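Local coordinates for protein glycosyl hydrolase, family 8 (Clostridium perfringens, PDB 3REN) that is a family 8 glycoside hydrolase with alpha-amylase activity that probably hydrolyses the alpha-glucosidic bonds of starch-like polysaccharides, at residues 113-124 and 135-146; 225-233 and 264-272. All blocks are in the same frame, centred on the assembly; numbering follows the deposited sequence.

Contact 1 of 2, residues 113-124 and 135-146; sequences TIDELRIIKALL and YKFYAINIANSL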
loop_
_atom_site.group_PDB
_atom_site.type_symbol
_atom_site.label_atom_id
_atom_site.label_comp_id
_atom_site.label_asym_id
_atom_site.label_seq_id
_atom_site.Cartn_x
_atom_site.Cartn_y
_atom_site.Cartn_z
ATOM N N THR A 113 -0.319 3.881 11.550
ATOM C CA THR A 113 -0.547 2.458 11.765
ATOM C C THR A 113 -0.354 1.603 10.500
ATOM O O THR A 113 0.211 0.492 10.549
ATOM C CB THR A 113 -1.928 2.280 12.390
ATOM O OG1 THR A 113 -1.899 2.800 13.729
ATOM C CG2 THR A 113 -2.375 0.820 12.453
ATOM N N ILE A 114 -0.806 2.125 9.357
ATOM C CA ILE A 114 -0.719 1.351 8.127
ATOM C C ILE A 114 0.738 1.064 7.765
ATOM O O ILE A 114 1.042 -0.029 7.295
ATOM C CB ILE A 114 -1.476 2.061 6.958
ATOM C CG1 ILE A 114 -1.554 1.139 5.725
ATOM C CG2 ILE A 114 -0.800 3.425 6.651
ATOM C CD1 ILE A 114 -2.291 1.721 4.455
ATOM N N ASP A 115 1.643 2.030 7.975
ATOM C CA ASP A 115 3.047 1.787 7.679
ATOM C C ASP A 115 3.649 0.738 8.631
ATOM O O ASP A 115 4.491 -0.072 8.206
ATOM C CB ASP A 115 3.915 3.038 7.801
ATOM C CG ASP A 115 3.474 4.172 6.925
ATOM O OD1 ASP A 115 2.934 3.942 5.822
ATOM O OD2 ASP A 115 3.729 5.323 7.347
ATOM N N GLU A 116 3.257 0.785 9.904
ATOM C CA GLU A 116 3.757 -0.161 10.898
ATOM C C GLU A 116 3.306 -1.555 10.509
ATOM O O GLU A 116 4.099 -2.481 10.502
ATOM C CB GLU A 116 3.235 0.159 12.315
ATOM C CG GLU A 116 3.337 1.634 12.701
ATOM C CD GLU A 116 4.780 2.096 12.638
ATOM O OE1 GLU A 116 5.669 1.267 12.974
ATOM O OE2 GLU A 116 5.032 3.260 12.264
ATOM N N LEU A 117 2.025 -1.691 10.157
ATOM C CA LEU A 117 1.485 -2.999 9.842
ATOM C C LEU A 117 2.087 -3.550 8.528
ATOM O O LEU A 117 2.255 -4.749 8.419
ATOM C CB LEU A 117 -0.052 -2.977 9.776
ATOM C CG LEU A 117 -0.766 -2.827 11.133
ATOM C CD1 LEU A 117 -2.242 -2.444 10.946
ATOM C CD2 LEU A 117 -0.661 -4.097 11.920
ATOM N N ARG A 118 2.371 -2.682 7.542
ATOM C CA ARG A 118 2.989 -3.122 6.292
ATOM C C ARG A 118 4.389 -3.704 6.535
ATOM O O ARG A 118 4.785 -4.686 5.892
ATOM C CB ARG A 118 3.113 -1.977 5.306
ATOM C CG ARG A 118 3.517 -2.409 3.897
ATOM C CD ARG A 118 3.728 -1.231 2.958
ATOM N NE ARG A 118 2.497 -0.472 2.665
ATOM C CZ ARG A 118 2.166 0.698 3.215
ATOM N NH1 ARG A 118 2.927 1.272 4.143
ATOM N NH2 ARG A 118 1.042 1.302 2.846
ATOM N N ILE A 119 5.143 -3.069 7.421
ATOM C CA ILE A 119 6.474 -3.519 7.825
ATOM C C ILE A 119 6.451 -4.810 8.648
ATOM O O ILE A 119 7.271 -5.712 8.431
ATOM C CB ILE A 119 7.231 -2.356 8.516
ATOM C CG1 ILE A 119 7.611 -1.346 7.416
ATOM C CG2 ILE A 119 8.545 -2.887 9.239
ATOM C CD1 ILE A 119 8.090 0.012 7.862
ATOM N N ILE A 120 5.497 -4.922 9.568
ATOM C CA ILE A 120 5.310 -6.149 10.304
ATOM C C ILE A 120 5.022 -7.283 9.324
ATOM O O ILE A 120 5.588 -8.350 9.463
ATOM C CB ILE A 120 4.186 -6.019 11.346
ATOM C CG1 ILE A 120 4.675 -5.222 12.550
ATOM C CG2 ILE A 120 3.716 -7.412 11.815
ATOM C CD1 ILE A 120 3.562 -4.309 13.172
ATOM N N LYS A 121 4.153 -7.044 8.334
ATOM C CA LYS A 121 3.798 -8.069 7.360
ATOM C C LYS A 121 5.031 -8.518 6.577
ATOM O O LYS A 121 5.272 -9.714 6.464
ATOM C CB LYS A 121 2.734 -7.554 6.376
ATOM C CG LYS A 121 2.237 -8.628 5.375
ATOM C CD LYS A 121 1.306 -7.964 4.325
ATOM C CE LYS A 121 0.457 -9.022 3.611
ATOM N NZ LYS A 121 -0.310 -8.515 2.381
ATOM N N ALA A 122 5.832 -7.580 6.069
ATOM C CA ALA A 122 7.071 -7.924 5.345
ATOM C C ALA A 122 8.035 -8.735 6.214
ATOM O O ALA A 122 8.657 -9.694 5.746
ATOM C CB ALA A 122 7.766 -6.668 4.854
ATOM N N LEU A 123 8.147 -8.354 7.474
ATOM C CA LEU A 123 9.002 -9.073 8.443
ATOM C C LEU A 123 8.513 -10.491 8.748
ATOM O O LEU A 123 9.314 -11.442 8.774
ATOM C CB LEU A 123 9.180 -8.253 9.718
ATOM C CG LEU A 123 10.093 -7.028 9.583
ATOM C CD1 LEU A 123 9.919 -6.138 10.803
ATOM C CD2 LEU A 123 11.565 -7.452 9.425
ATOM N N LEU A 124 7.210 -10.658 8.978
ATOM C CA LEU A 124 6.656 -11.989 9.225
ATOM C C LEU A 124 6.751 -12.869 7.976
ATOM O O LEU A 124 7.113 -14.040 8.070
ATOM C CB LEU A 124 5.234 -11.918 9.772
ATOM C CG LEU A 124 5.129 -11.218 11.136
ATOM C CD1 LEU A 124 3.655 -11.087 11.619
ATOM C CD2 LEU A 124 5.999 -11.946 12.179
ATOM N N TYR A 135 13.853 -11.303 12.084
ATOM C CA TYR A 135 12.729 -10.607 11.468
ATOM C C TYR A 135 11.444 -10.683 12.308
ATOM O O TYR A 135 10.757 -9.669 12.500
ATOM C CB TYR A 135 12.449 -11.200 10.086
ATOM C CG TYR A 135 13.601 -11.111 9.095
ATOM C CD1 TYR A 135 14.296 -9.925 8.921
ATOM C CD2 TYR A 135 13.967 -12.218 8.305
ATOM C CE1 TYR A 135 15.334 -9.833 8.018
ATOM C CE2 TYR A 135 15.022 -12.131 7.367
ATOM C CZ TYR A 135 15.697 -10.941 7.236
ATOM O OH TYR A 135 16.749 -10.804 6.331
ATOM N N LYS A 136 11.128 -11.884 12.801
ATOM C CA LYS A 136 9.906 -12.137 13.564
ATOM C C LYS A 136 9.944 -11.391 14.915
ATOM O O LYS A 136 8.962 -10.763 15.302
ATOM C CB LYS A 136 9.723 -13.655 13.784
ATOM C CG LYS A 136 8.469 -14.094 14.510
ATOM C CD LYS A 136 8.494 -15.608 14.752
ATOM C CE LYS A 136 7.452 -16.019 15.771
ATOM N NZ LYS A 136 7.470 -17.498 16.025
ATOM N N PHE A 137 11.075 -11.458 15.610
ATOM C CA PHE A 137 11.219 -10.799 16.901
ATOM C C PHE A 137 11.124 -9.298 16.751
ATOM O O PHE A 137 10.525 -8.622 17.583
ATOM C CB PHE A 137 12.581 -11.138 17.559
ATOM C CG PHE A 137 12.610 -12.475 18.234
ATOM C CD1 PHE A 137 11.706 -13.464 17.882
ATOM C CD2 PHE A 137 13.554 -12.753 19.228
ATOM C CE1 PHE A 137 11.723 -14.712 18.525
ATOM C CE2 PHE A 137 13.591 -14.011 19.844
ATOM C CZ PHE A 137 12.662 -14.976 19.491
ATOM N N TYR A 138 11.729 -8.784 15.691
ATOM C CA TYR A 138 11.679 -7.360 15.436
ATOM C C TYR A 138 10.221 -6.952 15.120
ATOM O O TYR A 138 9.739 -5.960 15.661
ATOM C CB TYR A 138 12.654 -6.985 14.324
ATOM C CG TYR A 138 13.053 -5.519 14.377
ATOM C CD1 TYR A 138 14.275 -5.130 14.953
ATOM C CD2 TYR A 138 12.227 -4.518 13.822
ATOM C CE1 TYR A 138 14.664 -3.808 14.990
ATOM C CE2 TYR A 138 12.621 -3.167 13.864
ATOM C CZ TYR A 138 13.825 -2.833 14.453
ATOM O OH TYR A 138 14.213 -1.513 14.534
ATOM N N ALA A 139 9.523 -7.727 14.295
ATOM C CA ALA A 139 8.076 -7.499 14.038
ATOM C C ALA A 139 7.206 -7.469 15.300
ATOM O O ALA A 139 6.298 -6.631 15.432
ATOM C CB ALA A 139 7.537 -8.540 13.072
ATOM N N ILE A 140 7.488 -8.376 16.221
ATOM C CA ILE A 140 6.844 -8.434 17.527
ATOM C C ILE A 140 7.044 -7.185 18.362
ATOM O O ILE A 140 6.106 -6.687 18.979
ATOM C CB ILE A 140 7.300 -9.730 18.282
ATOM C CG1 ILE A 140 6.629 -10.939 17.639
ATOM C CG2 ILE A 140 7.016 -9.652 19.824
ATOM C CD1 ILE A 140 7.364 -12.291 17.850
ATOM N N ASN A 141 8.273 -6.685 18.420
ATOM C CA ASN A 141 8.557 -5.424 19.090
ATOM C C ASN A 141 7.607 -4.337 18.544
ATOM O O ASN A 141 6.995 -3.598 19.325
ATOM C CB ASN A 141 9.971 -4.912 18.791
ATOM C CG ASN A 141 11.092 -5.694 19.459
ATOM O OD1 ASN A 141 10.911 -6.366 20.467
ATOM N ND2 ASN A 141 12.324 -5.523 18.903
ATOM N N ILE A 142 7.528 -4.203 17.222
ATOM C CA ILE A 142 6.664 -3.183 16.575
ATOM C C ILE A 142 5.199 -3.393 16.917
ATOM O O ILE A 142 4.479 -2.430 17.251
ATOM C CB ILE A 142 6.749 -3.188 15.011
ATOM C CG1 ILE A 142 8.189 -3.294 14.526
ATOM C CG2 ILE A 142 6.072 -1.930 14.420
ATOM C CD1 ILE A 142 9.058 -2.240 15.066
ATOM N N ALA A 143 4.764 -4.645 16.811
ATOM C CA ALA A 143 3.374 -5.010 17.063
ATOM C C ALA A 143 2.994 -4.672 18.496
ATOM O O ALA A 143 1.920 -4.110 18.717
ATOM C CB ALA A 143 3.156 -6.472 16.811
ATOM N N ASN A 144 3.876 -5.005 19.459
ATOM C CA ASN A 144 3.621 -4.711 20.881
ATOM C C ASN A 144 3.513 -3.204 21.128
ATOM O O ASN A 144 2.678 -2.747 21.936
ATOM C CB ASN A 144 4.687 -5.358 21.803
ATOM C CG ASN A 144 4.503 -6.888 21.955
ATOM O OD1 ASN A 144 3.421 -7.413 21.795
ATOM N ND2 ASN A 144 5.577 -7.587 22.300
ATOM N N SER A 145 4.345 -2.436 20.434
ATOM C CA SER A 145 4.263 -0.972 20.467
ATOM C C SER A 145 2.971 -0.420 19.869
ATOM O O SER A 145 2.452 0.593 20.337
ATOM C CB SER A 145 5.455 -0.362 19.739
ATOM O OG SER A 145 6.642 -0.730 20.393
ATOM N N LEU A 146 2.461 -1.063 18.822
ATOM C CA LEU A 146 1.146 -0.685 18.269
ATOM C C LEU A 146 0.069 -0.918 19.307
ATOM O O LEU A 146 -0.800 -0.062 19.490
ATOM C CB LEU A 146 0.777 -1.488 17.030
ATOM C CG LEU A 146 1.155 -0.986 15.652
ATOM C CD1 LEU A 146 0.727 -2.044 14.633
ATOM C CD2 LEU A 146 0.562 0.399 15.367
#
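Ile120 and Leu146 are the interlocking knobs of two antiparallel helices, 113-124 and 135-146, whose axes come within 8.4 Å and whose N-to-C directions lie 159° apart. Ile120 drops among Ala139, Ile142, Ala143 and Leu146. Although its CB is set to the flank, a chi1 of -76° turns the CG1-CD1 arm toward helix 135-146, bringing CG1 3.6 Å from Ala139 O and CD1 3.9 Å from Leu146 CD1. Leu146 answers from the other helix, seated among Thr113, Glu116, Leu117 and Ile120, with its CD1 3.7 Å from Leu117 CD2 and its CD2 turned to Thr113 and Glu116. The helices draw close where Ala139 offers only a methyl: Ala139 CB touches Leu123 CB at 3.7 Å and also meets Leu124 CD2. Beyond it Leu123 crosses Tyr135 at about a right angle, its CD2 3.7 Å from ring atom CD1. Three polar atoms are hydrogen-bonded to neighbouring parts of the chain: Thr113 OG1 with Val157 O, Glu116 OE1 with Ile98 N, and Tyr135 OH with Lys78 NZ. Helix 176-185 adds Leu181 against Leu124 and Leu182 against Ala143. Such reciprocal knobs-into-holes packing joins consecutive antiparallel helices of the (alpha/alpha)6 barrel.

Contact 2 of 2, residues 225-233 and 264-272; sequences EEENVDFLL and FLVATYNGK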
loop_
_atom_site.group_PDB
_atom_site.type_symbol
_atom_site.label_atom_id
_atom_site.label_comp_id
_atom_site.label_asym_id
_atom_site.label_seq_id
_atom_site.Cartn_x
_atom_site.Cartn_y
_atom_site.Cartn_z
ATOM N N GLU A 225 -19.593 10.405 6.260
ATOM C CA GLU A 225 -20.790 10.501 5.429
ATOM C C GLU A 225 -20.513 11.064 4.018
ATOM O O GLU A 225 -21.378 11.711 3.413
ATOM C CB GLU A 225 -21.832 11.359 6.182
ATOM C CG GLU A 225 -22.176 10.717 7.543
ATOM C CD GLU A 225 -23.103 11.562 8.432
ATOM O OE1 GLU A 225 -23.439 12.717 8.095
ATOM O OE2 GLU A 225 -23.499 11.035 9.485
ATOM N N GLU A 226 -19.306 10.858 3.495
ATOM C CA GLU A 226 -18.971 11.392 2.168
ATOM C C GLU A 226 -19.913 10.822 1.114
ATOM O O GLU A 226 -20.289 9.655 1.201
ATOM C CB GLU A 226 -17.545 11.001 1.782
ATOM C CG GLU A 226 -16.527 11.239 2.871
ATOM C CD GLU A 226 -15.844 12.567 2.749
ATOM O OE1 GLU A 226 -16.535 13.579 2.501
ATOM O OE2 GLU A 226 -14.599 12.603 2.908
ATOM N N GLU A 227 -20.286 11.623 0.118
ATOM C CA GLU A 227 -21.190 11.115 -0.925
ATOM C C GLU A 227 -20.427 10.246 -1.908
ATOM O O GLU A 227 -20.967 9.271 -2.424
ATOM C CB GLU A 227 -21.893 12.263 -1.647
ATOM C CG GLU A 227 -22.793 13.084 -0.701
ATOM C CD GLU A 227 -23.895 13.848 -1.426
ATOM O OE1 GLU A 227 -23.579 14.653 -2.356
ATOM O OE2 GLU A 227 -25.076 13.658 -1.045
ATOM N N ASN A 228 -19.166 10.610 -2.132
ATOM C CA ASN A 228 -18.271 9.920 -3.070
ATOM C C ASN A 228 -17.407 8.887 -2.384
ATOM O O ASN A 228 -16.941 9.135 -1.278
ATOM C CB ASN A 228 -17.327 10.919 -3.716
ATOM C CG ASN A 228 -18.035 11.833 -4.704
ATOM O OD1 ASN A 228 -19.148 11.567 -5.119
ATOM N ND2 ASN A 228 -17.392 12.924 -5.051
ATOM N N VAL A 229 -17.194 7.756 -3.056
ATOM C CA VAL A 229 -16.309 6.701 -2.567
ATOM C C VAL A 229 -14.878 6.973 -3.071
ATOM O O VAL A 229 -14.692 7.172 -4.271
ATOM C CB VAL A 229 -16.769 5.333 -3.100
ATOM C CG1 VAL A 229 -15.815 4.171 -2.630
ATOM C CG2 VAL A 229 -18.243 5.057 -2.722
ATOM N N ASP A 230 -13.885 6.989 -2.158
ATOM C CA ASP A 230 -12.450 7.019 -2.531
ATOM C C ASP A 230 -12.049 5.647 -3.024
ATOM O O ASP A 230 -11.794 4.722 -2.218
ATOM C CB ASP A 230 -11.548 7.385 -1.330
ATOM C CG ASP A 230 -10.106 7.673 -1.744
ATOM O OD1 ASP A 230 -9.532 6.926 -2.605
ATOM O OD2 ASP A 230 -9.546 8.644 -1.206
ATOM N N PHE A 231 -11.975 5.497 -4.339
ATOM C CA PHE A 231 -11.836 4.134 -4.894
ATOM C C PHE A 231 -10.544 3.422 -4.516
ATOM O O PHE A 231 -10.564 2.210 -4.252
ATOM C CB PHE A 231 -12.041 4.139 -6.409
ATOM C CG PHE A 231 -12.123 2.793 -6.995
ATOM C CD1 PHE A 231 -11.196 2.390 -7.955
ATOM C CD2 PHE A 231 -13.149 1.916 -6.624
ATOM C CE1 PHE A 231 -11.264 1.108 -8.522
ATOM C CE2 PHE A 231 -13.214 0.628 -7.184
ATOM C CZ PHE A 231 -12.260 0.228 -8.135
ATOM N N LEU A 232 -9.416 4.144 -4.546
ATOM C CA LEU A 232 -8.133 3.537 -4.201
ATOM C C LEU A 232 -8.198 2.912 -2.833
ATOM O O LEU A 232 -7.774 1.746 -2.631
ATOM C CB LEU A 232 -6.985 4.543 -4.245
ATOM C CG LEU A 232 -5.667 3.920 -3.759
ATOM C CD1 LEU A 232 -5.160 2.838 -4.749
ATOM C CD2 LEU A 232 -4.641 5.006 -3.608
ATOM N N LEU A 233 -8.717 3.653 -1.875
ATOM C CA LEU A 233 -8.808 3.148 -0.540
ATOM C C LEU A 233 -9.669 1.913 -0.461
ATOM O O LEU A 233 -9.335 1.043 0.216
ATOM C CB LEU A 233 -9.256 4.194 0.443
ATOM C CG LEU A 233 -8.235 5.147 1.027
ATOM C CD1 LEU A 233 -7.051 5.458 0.190
ATOM C CD2 LEU A 233 -8.877 6.385 1.584
ATOM N N PHE A 264 -12.144 1.811 -17.985
ATOM C CA PHE A 264 -11.072 2.342 -17.110
ATOM C C PHE A 264 -11.648 2.363 -15.704
ATOM O O PHE A 264 -12.850 2.135 -15.547
ATOM C CB PHE A 264 -10.722 3.772 -17.498
ATOM C CG PHE A 264 -11.943 4.661 -17.688
ATOM C CD1 PHE A 264 -12.659 5.143 -16.586
ATOM C CD2 PHE A 264 -12.357 5.029 -18.973
ATOM C CE1 PHE A 264 -13.798 5.966 -16.745
ATOM C CE2 PHE A 264 -13.491 5.860 -19.163
ATOM C CZ PHE A 264 -14.225 6.317 -18.056
ATOM N N LEU A 265 -10.799 2.649 -14.712
ATOM C CA LEU A 265 -11.232 2.946 -13.345
ATOM C C LEU A 265 -10.657 4.292 -12.903
ATOM O O LEU A 265 -9.509 4.651 -13.246
ATOM C CB LEU A 265 -10.835 1.822 -12.375
ATOM C CG LEU A 265 -11.434 0.440 -12.673
ATOM C CD1 LEU A 265 -10.594 -0.701 -12.031
ATOM C CD2 LEU A 265 -12.929 0.323 -12.216
ATOM N N VAL A 266 -11.473 5.059 -12.188
ATOM C CA VAL A 266 -11.070 6.391 -11.770
ATOM C C VAL A 266 -11.058 6.543 -10.227
ATOM O O VAL A 266 -11.379 5.597 -9.506
ATOM C CB VAL A 266 -11.975 7.489 -12.397
ATOM C CG1 VAL A 266 -11.658 7.664 -13.893
ATOM C CG2 VAL A 266 -13.442 7.164 -12.207
ATOM N N ALA A 267 -10.695 7.736 -9.747
ATOM C CA ALA A 267 -10.407 7.969 -8.308
ATOM C C ALA A 267 -11.607 7.922 -7.384
ATOM O O ALA A 267 -11.479 7.569 -6.207
ATOM C CB ALA A 267 -9.650 9.311 -8.117
ATOM N N THR A 268 -12.768 8.339 -7.885
ATOM C CA THR A 268 -13.986 8.418 -7.074
ATOM C C THR A 268 -15.275 8.036 -7.846
ATOM O O THR A 268 -15.392 8.276 -9.076
ATOM C CB THR A 268 -14.215 9.860 -6.413
ATOM O OG1 THR A 268 -14.483 10.852 -7.409
ATOM C CG2 THR A 268 -13.024 10.334 -5.533
ATOM N N TYR A 269 -16.238 7.472 -7.112
ATOM C CA TYR A 269 -17.547 7.126 -7.655
ATOM C C TYR A 269 -18.630 7.606 -6.685
ATOM O O TYR A 269 -18.389 7.721 -5.479
ATOM C CB TYR A 269 -17.659 5.611 -7.804
ATOM C CG TYR A 269 -16.703 5.091 -8.860
ATOM C CD1 TYR A 269 -17.072 5.086 -10.194
ATOM C CD2 TYR A 269 -15.429 4.662 -8.520
ATOM C CE1 TYR A 269 -16.228 4.634 -11.170
ATOM C CE2 TYR A 269 -14.567 4.205 -9.474
ATOM C CZ TYR A 269 -14.968 4.208 -10.816
ATOM O OH TYR A 269 -14.137 3.769 -11.812
ATOM N N ASN A 270 -19.819 7.893 -7.201
ATOM C CA ASN A 270 -20.913 8.311 -6.333
ATOM C C ASN A 270 -21.432 7.101 -5.560
ATOM O O ASN A 270 -21.646 6.049 -6.154
ATOM C CB ASN A 270 -22.035 8.946 -7.178
ATOM C CG ASN A 270 -23.244 9.296 -6.328
ATOM O OD1 ASN A 270 -24.103 8.451 -6.088
ATOM N ND2 ASN A 270 -23.246 10.494 -5.780
ATOM N N GLY A 271 -21.613 7.232 -4.247
ATOM C CA GLY A 271 -21.989 6.100 -3.367
ATOM C C GLY A 271 -23.401 5.540 -3.583
ATOM O O GLY A 271 -23.681 4.415 -3.223
ATOM N N LYS A 272 -24.249 6.322 -4.220
ATOM C CA LYS A 272 -25.666 5.978 -4.461
ATOM C C LYS A 272 -25.878 5.243 -5.782
ATOM O O LYS A 272 -26.467 4.184 -5.828
ATOM C CB LYS A 272 -26.492 7.270 -4.416
ATOM C CG LYS A 272 -27.971 7.088 -4.570
ATOM C CD LYS A 272 -28.744 8.165 -3.795
ATOM C CE LYS A 272 -30.208 8.227 -4.258
ATOM N NZ LYS A 272 -30.675 6.877 -4.737
HETATM O O HOH W 1 -21.249 12.428 -5.957
HETATM O O HOH W 2 -9.118 7.060 -5.147
#
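The rings of Tyr269 and Phe231 meet edge to face, a T-shaped pair with planes at 78° and centroids 5.3 Å apart. Tyr269 presents its CE2 edge over one face of Phe231, displaced toward the rim and 3.8 Å from Phe231 CG. With CG of Phe231 anti to the backbone N (chi1 -171°), the ring swings toward segment 264-272, which places its CE1 3.9 Å from Leu265 CB. The OH beyond the tyrosine's CE2 edge accepts from Val266 N at 3.0 Å, holding the ring against the loop before its own strand. Trp254, from helix 249-262, touches both rings and meets Tyr269 edge to face.

Val229 and Tyr269 form a hydrogen-bonded antiparallel pair: a nearly straight bond runs from Val229 N to Tyr269 O (2.7 Å) and a longer one returns from Tyr269 N to Val229 O (3.2 Å). Further hydrogen bonds run from Phe231 N to Ala267 O and from Gly271 N to Glu227 O. Asn228 and Asn270 share the other face. Asp230 N-caps the following helix, although its bond to Leu233 N is weak. The whole is a short two-stranded antiparallel sheet, one of whose strands, 228-230, runs straight into helix 231-243.

Contact 1 closes before contact 2 opens along the chain, and the two lie on opposite sides of the molecule's centre, their own centres 30 Å apart. Although their nearest atoms come within about 7 Å, they do not touch. Contact 1 joins helices 113-130 and 133-150, neighbours in sequence, whereas contact 2 pairs strands 228-230 and 268-270 across an intervening region that is mostly helical and includes helices 231-243 and 249-262. Helix 231-243 relates the two regions: it starts within contact 2, and its Glu243 forms a salt bridge with Lys121 of helix 113-130. Contact 1 belongs to the helical framework of the (alpha/alpha)6 barrel, while contact 2 is a small sheet in the connections beside it.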